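Tyrosine specific protein phosphatase (Trypanosoma cruzi, PDB 4AZ1) probably removes phosphate from phosphotyrosine residues of other proteins by hydrolysis. Local coordinates at residues A40-N45 / D53-E58; L61-T66 / Y109-S114. All coordinates share one frame; numbering follows the deposited sequence.

Both contacts fasten the long connection between helix 40-44 and strand 79-82. Contact 1 folds 53-58 back onto that helix. Contact 2 joins the later 61-66 to the end of helix 101-110. Their centres lie about 17 Å apart. They meet by packing, with Thr41 CB 3.6 Å from Leu61 CD2. Contact 1 is only partly buried and mostly polar: a carboxylate, a serine hydroxyl and a water serve backbone groups, and a threonine hydroxyl adds a second bond to the carboxylate. Contact 2 is largely buried. It depends on the aliphatic chain of a lysine lying against a tyrosine and a proline, with one polar bond at the lysine's end.

Contact 1 of 2, residues A40-N45 / D53-E58; sequences ATSLKN and DILANE
Glu58 meets Thr41 at the N-terminal end of the short helix 40-44. Lys-Asn-Arg-Tyr just before 53-58 matches the motif at the phosphotyrosine-recognition loop of classical tyrosine phosphatases, and that loop probably runs into 53-58. The chain then returns to the helix that precedes the motif.

The charged group comes first. The Glu58 carboxylate takes two bonds from one residue. Thr41 N donates to Glu58 OE1 at 2.7 Å, nearly straight and somewhat out of the carboxylate plane. Thr41 OG1 donates to the syn lone pair of Glu58 OE2 at 2.8 Å. Thr41 chi1 of -59° sets the hydroxyl beside the backbone N, which lets both donors face the same carboxylate. The Glu58 chain bends at chi2 (65°) to bring that group back to the helix. A negative charge at this end of a helix is probably favourable. The backbone of Glu58 also bonds with Ser38.

A water extends the polar set. It accepts from Ser42 N at 3.0 Å and donates to Ala56 O and Glu58 OE1. Two N-H groups of the first helical turn thus have partners, one direct and one through water.

Ser42 makes the second direct link. Its OG, anti to the backbone N, accepts from Ala56 N at 3.0 Å. The same hydroxyl also bonds with Tyr76 OH, so it joins three parts of the chain.

Leu55 supplies the carbon packing. Its CB lies 3.6 Å from the Ser42 hydroxyl oxygen OG, and the side chain also rests on Phe39. The Leu55 branch end makes an apolar contact with the exposed Leu43, where Leu55 CD1 lies 3.5 Å from Leu43 CG.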
loop_
_atom_site.group_PDB
_atom_site.type_symbol
_atom_site.label_atom_id
_atom_site.label_comp_id
_atom_site.label_asym_id
_atom_site.label_seq_id
_atom_site.Cartn_x
_atom_site.Cartn_y
_atom_site.Cartn_z
ATOM N N ALA A 40 -6.419 19.454 9.974
ATOM C CA ALA A 40 -5.677 18.763 11.030
ATOM C C ALA A 40 -5.221 17.356 10.673
ATOM O O ALA A 40 -4.022 17.062 10.675
ATOM C CB ALA A 40 -6.498 18.737 12.330
ATOM N N THR A 41 -6.176 16.481 10.384
ATOM C CA THR A 41 -5.858 15.079 10.125
ATOM C C THR A 41 -5.025 14.908 8.868
ATOM O O THR A 41 -4.074 14.116 8.830
ATOM C CB THR A 41 -7.130 14.235 10.020
ATOM O OG1 THR A 41 -7.863 14.341 11.250
ATOM C CG2 THR A 41 -6.780 12.768 9.762
ATOM N N SER A 42 -5.382 15.661 7.836
ATOM C CA SER A 42 -4.688 15.578 6.570
ATOM C C SER A 42 -3.238 16.035 6.740
ATOM O O SER A 42 -2.319 15.468 6.129
ATOM C CB SER A 42 -5.417 16.445 5.547
ATOM O OG SER A 42 -4.897 16.233 4.267
ATOM N N LEU A 43 -3.037 17.044 7.589
ATOM C CA LEU A 43 -1.706 17.610 7.815
ATOM C C LEU A 43 -0.740 16.701 8.585
ATOM O O LEU A 43 0.465 16.716 8.327
ATOM C CB LEU A 43 -1.808 18.965 8.517
ATOM C CG LEU A 43 -1.691 20.172 7.586
ATOM C CD1 LEU A 43 -2.064 21.473 8.295
ATOM C CD2 LEU A 43 -0.286 20.256 7.001
ATOM N N LYS A 44 -1.246 15.926 9.539
ATOM C CA LYS A 44 -0.369 14.999 10.239
ATOM C C LYS A 44 -0.118 13.719 9.440
ATOM O O LYS A 44 0.693 12.884 9.837
ATOM C CB LYS A 44 -0.863 14.708 11.666
ATOM C CG LYS A 44 -2.146 13.910 11.768
ATOM C CD LYS A 44 -2.290 13.321 13.163
ATOM C CE LYS A 44 -3.453 12.344 13.239
ATOM N NZ LYS A 44 -3.542 11.700 14.581
ATOM N N ASN A 45 -0.792 13.571 8.302
ATOM C CA ASN A 45 -0.562 12.404 7.448
ATOM C C ASN A 45 0.132 12.738 6.137
ATOM O O ASN A 45 -0.217 12.185 5.092
ATOM C CB ASN A 45 -1.873 11.668 7.154
ATOM C CG ASN A 45 -2.229 10.670 8.226
ATOM O OD1 ASN A 45 -1.625 9.594 8.318
ATOM N ND2 ASN A 45 -3.217 11.011 9.043
ATOM N N ASP A 53 0.727 20.333 -0.469
ATOM C CA ASP A 53 -0.240 21.410 -0.237
ATOM C C ASP A 53 -1.650 21.144 -0.787
ATOM O O ASP A 53 -2.460 22.074 -0.937
ATOM C CB ASP A 53 0.293 22.730 -0.800
ATOM C CG ASP A 53 0.704 22.618 -2.252
ATOM O OD1 ASP A 53 0.444 21.557 -2.867
ATOM O OD2 ASP A 53 1.285 23.595 -2.772
ATOM N N ILE A 54 -1.948 19.888 -1.110
ATOM C CA ILE A 54 -3.320 19.547 -1.459
ATOM C C ILE A 54 -3.847 18.701 -0.323
ATOM O O ILE A 54 -3.566 17.497 -0.249
ATOM C CB ILE A 54 -3.437 18.777 -2.786
ATOM C CG1 ILE A 54 -2.668 19.497 -3.901
ATOM C CG2 ILE A 54 -4.912 18.602 -3.146
ATOM C CD1 ILE A 54 -3.449 20.580 -4.618
ATOM N N LEU A 55 -4.616 19.336 0.555
ATOM C CA LEU A 55 -5.047 18.711 1.800
ATOM C C LEU A 55 -6.563 18.568 1.838
ATOM O O LEU A 55 -7.280 19.358 1.221
ATOM C CB LEU A 55 -4.582 19.553 2.988
ATOM C CG LEU A 55 -3.087 19.860 3.077
ATOM C CD1 LEU A 55 -2.800 20.750 4.280
ATOM C CD2 LEU A 55 -2.264 18.580 3.150
ATOM N N ALA A 56 -7.045 17.560 2.562
ATOM C CA ALA A 56 -8.487 17.313 2.701
ATOM C C ALA A 56 -9.068 18.059 3.904
ATOM O O ALA A 56 -8.530 17.941 5.004
ATOM C CB ALA A 56 -8.731 15.813 2.853
ATOM N N ASN A 57 -10.164 18.801 3.708
ATOM C CA ASN A 57 -10.836 19.488 4.825
ATOM C C ASN A 57 -11.229 18.533 5.941
ATOM O O ASN A 57 -11.764 17.458 5.675
ATOM C CB ASN A 57 -12.112 20.213 4.373
ATOM C CG ASN A 57 -11.875 21.158 3.217
ATOM O OD1 ASN A 57 -11.140 20.848 2.276
ATOM N ND2 ASN A 57 -12.509 22.320 3.276
ATOM N N GLU A 58 -10.990 18.943 7.184
ATOM C CA GLU A 58 -11.306 18.120 8.343
ATOM C C GLU A 58 -12.804 17.844 8.452
ATOM O O GLU A 58 -13.221 16.712 8.701
ATOM C CB GLU A 58 -10.829 18.827 9.616
ATOM C CG GLU A 58 -10.892 17.976 10.869
ATOM C CD GLU A 58 -9.940 16.793 10.812
ATOM O OE1 GLU A 58 -8.848 16.934 10.214
ATOM O OE2 GLU A 58 -10.279 15.725 11.371
HETATM O O HOH W 1 -8.019 16.978 7.528
#

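Contact 2 of 2, residues L61-T66 / Y109-S114; sequences LYPQVT and YEKKIS
A Schellman motif ends helix 101-110, and the lysine just before its positive-phi residue reaches across to the loop 61-66. Lys112 is that residue, with phi 59°. Lys111 carries nearly all of the contact.

The Lys111 chain leaves with CG anti to its carbonyl carbon and bends at chi2 (-58°). Beyond the bend it is extended. Its methylene groups pass the end of the Tyr62 side chain at an oblique angle. Tyr62 OH lies 3.2 Å from Lys111 CG and 3.4 Å from Lys111 CD. Further out, Lys111 CE packs 3.6 Å from Pro63 CB. The amine then meets Thr66 tip to tip, and Lys111 NZ donates to Thr66 OG1 at 2.8 Å. Thus one lysine touches three residues of the loop, with its methylenes against the Tyr62 hydroxyl and the proline, and its charge at the exposed threonine.

The loop side is compact. The peptide bond before Pro63 is cis, and it folds the proline back on the tyrosine. Pro63 CB sits 3.7 Å above the plane of the Tyr62 ring, over its centre. Thr66 N bonds with Pro63 O at 3.1 Å and closes a tight turn. This turn presents the Thr66 hydroxyl to the lysine.

Ile113 adds a minor touch: its CD1 methyl lies 4.1 Å from the phenol oxygen, Tyr62 OH. On the helix side, Lys112 NZ donates to Tyr109 O.

Around the contact, Tyr62 and Ile113 both lean on Met107 of helix 101-110. The backbone of Tyr62 bonds with Gly79 at the start of strand 79-82. Ser114 leads into strand 115-118, and its backbone pairs with Thr187 of strand 184-191. The lysine thus ties the loop to the passage from helix 101-110 into the central sheet.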
loop_
_atom_site.group_PDB
_atom_site.type_symbol
_atom_site.label_atom_id
_atom_site.label_comp_id
_atom_site.label_asym_id
_atom_site.label_seq_id
_atom_site.Cartn_x
_atom_site.Cartn_y
_atom_site.Cartn_z
ATOM N N LEU A 61 -13.846 15.223 5.974
ATOM C CA LEU A 61 -12.846 14.184 5.735
ATOM C C LEU A 61 -13.502 12.798 5.690
ATOM O O LEU A 61 -14.268 12.442 6.581
ATOM C CB LEU A 61 -11.779 14.226 6.831
ATOM C CG LEU A 61 -10.662 13.181 6.724
ATOM C CD1 LEU A 61 -9.781 13.480 5.521
ATOM C CD2 LEU A 61 -9.843 13.162 7.975
ATOM N N TYR A 62 -13.228 12.031 4.641
ATOM C CA TYR A 62 -13.825 10.705 4.498
ATOM C C TYR A 62 -12.757 9.636 4.712
ATOM O O TYR A 62 -11.634 9.778 4.223
ATOM C CB TYR A 62 -14.491 10.545 3.118
ATOM C CG TYR A 62 -15.351 9.291 2.994
ATOM C CD1 TYR A 62 -16.672 9.286 3.437
ATOM C CD2 TYR A 62 -14.840 8.118 2.438
ATOM C CE1 TYR A 62 -17.464 8.148 3.332
ATOM C CE2 TYR A 62 -15.623 6.979 2.328
ATOM C CZ TYR A 62 -16.935 6.999 2.776
ATOM O OH TYR A 62 -17.716 5.868 2.674
ATOM N N PRO A 63 -13.106 8.555 5.423
ATOM C CA PRO A 63 -14.440 8.219 5.941
ATOM C C PRO A 63 -14.751 8.710 7.356
ATOM O O PRO A 63 -15.756 8.266 7.915
ATOM C CB PRO A 63 -14.404 6.691 5.966
ATOM C CG PRO A 63 -12.994 6.401 6.353
ATOM C CD PRO A 63 -12.158 7.443 5.620
ATOM N N GLN A 64 -13.928 9.589 7.920
ATOM C CA GLN A 64 -14.041 9.949 9.340
ATOM C C GLN A 64 -15.365 10.602 9.745
ATOM O O GLN A 64 -15.738 10.567 10.917
ATOM C CB GLN A 64 -12.865 10.836 9.769
ATOM C CG GLN A 64 -11.516 10.110 9.878
ATOM C CD GLN A 64 -10.884 9.776 8.523
ATOM O OE1 GLN A 64 -11.483 9.993 7.461
ATOM N NE2 GLN A 64 -9.661 9.252 8.560
ATOM N N VAL A 65 -16.075 11.185 8.784
ATOM C CA VAL A 65 -17.324 11.883 9.084
ATOM C C VAL A 65 -18.548 10.962 9.084
ATOM O O VAL A 65 -19.651 11.381 9.448
ATOM C CB VAL A 65 -17.546 13.065 8.129
ATOM C CG1 VAL A 65 -16.461 14.098 8.343
ATOM C CG2 VAL A 65 -17.557 12.589 6.678
ATOM N N THR A 66 -18.344 9.711 8.671
ATOM C CA THR A 66 -19.381 8.683 8.745
ATOM C C THR A 66 -19.317 7.922 10.073
ATOM O O THR A 66 -20.257 7.208 10.437
ATOM C CB THR A 66 -19.299 7.680 7.562
ATOM O OG1 THR A 66 -17.931 7.330 7.311
ATOM C CG2 THR A 66 -19.898 8.287 6.299
ATOM N N TYR A 109 -13.270 -1.501 1.081
ATOM C CA TYR A 109 -13.784 -2.739 1.626
ATOM C C TYR A 109 -14.735 -2.509 2.791
ATOM O O TYR A 109 -15.834 -3.059 2.813
ATOM C CB TYR A 109 -12.636 -3.654 2.064
ATOM C CG TYR A 109 -13.134 -4.985 2.556
ATOM C CD1 TYR A 109 -13.484 -5.992 1.658
ATOM C CD2 TYR A 109 -13.288 -5.233 3.916
ATOM C CE1 TYR A 109 -13.962 -7.213 2.105
ATOM C CE2 TYR A 109 -13.765 -6.458 4.372
ATOM C CZ TYR A 109 -14.095 -7.439 3.460
ATOM O OH TYR A 109 -14.569 -8.652 3.905
ATOM N N GLU A 110 -14.298 -1.734 3.778
ATOM C CA GLU A 110 -15.113 -1.487 4.965
ATOM C C GLU A 110 -16.382 -0.688 4.637
ATOM O O GLU A 110 -17.446 -0.936 5.212
ATOM C CB GLU A 110 -14.294 -0.757 6.040
ATOM C CG GLU A 110 -14.995 -0.665 7.401
ATOM C CD GLU A 110 -14.991 0.744 7.971
ATOM O OE1 GLU A 110 -14.060 1.513 7.652
ATOM O OE2 GLU A 110 -15.926 1.083 8.732
ATOM N N LYS A 111 -16.266 0.263 3.708
ATOM C CA LYS A 111 -17.402 1.101 3.335
ATOM C C LYS A 111 -18.278 0.472 2.257
ATOM O O LYS A 111 -19.329 1.024 1.922
ATOM C CB LYS A 111 -16.933 2.496 2.892
ATOM C CG LYS A 111 -16.391 3.329 4.033
ATOM C CD LYS A 111 -17.451 3.487 5.109
ATOM C CE LYS A 111 -16.904 4.187 6.341
ATOM N NZ LYS A 111 -18.001 4.560 7.308
ATOM N N LYS A 112 -17.848 -0.677 1.728
ATOM C CA LYS A 112 -18.617 -1.400 0.710
ATOM C C LYS A 112 -18.841 -0.522 -0.525
ATOM O O LYS A 112 -19.936 -0.482 -1.095
ATOM C CB LYS A 112 -19.971 -1.894 1.267
ATOM C CG LYS A 112 -19.877 -2.710 2.564
ATOM C CD LYS A 112 -18.920 -3.887 2.420
ATOM C CE LYS A 112 -18.576 -4.504 3.783
ATOM N NZ LYS A 112 -17.386 -5.406 3.705
ATOM N N ILE A 113 -17.798 0.184 -0.934
ATOM C CA ILE A 113 -17.894 1.054 -2.096
ATOM C C ILE A 113 -18.167 0.210 -3.344
ATOM O O ILE A 113 -17.528 -0.829 -3.555
ATOM C CB ILE A 113 -16.622 1.898 -2.249
ATOM C CG1 ILE A 113 -16.471 2.829 -1.039
ATOM C CG2 ILE A 113 -16.641 2.682 -3.555
ATOM C CD1 ILE A 113 -17.685 3.740 -0.801
ATOM N N SER A 114 -19.134 0.634 -4.155
ATOM C CA SER A 114 -19.531 -0.155 -5.319
ATOM C C SER A 114 -18.893 0.340 -6.630
ATOM O O SER A 114 -18.729 -0.436 -7.580
ATOM C CB SER A 114 -21.065 -0.247 -5.405
ATOM O OG SER A 114 -21.513 -0.474 -6.728
#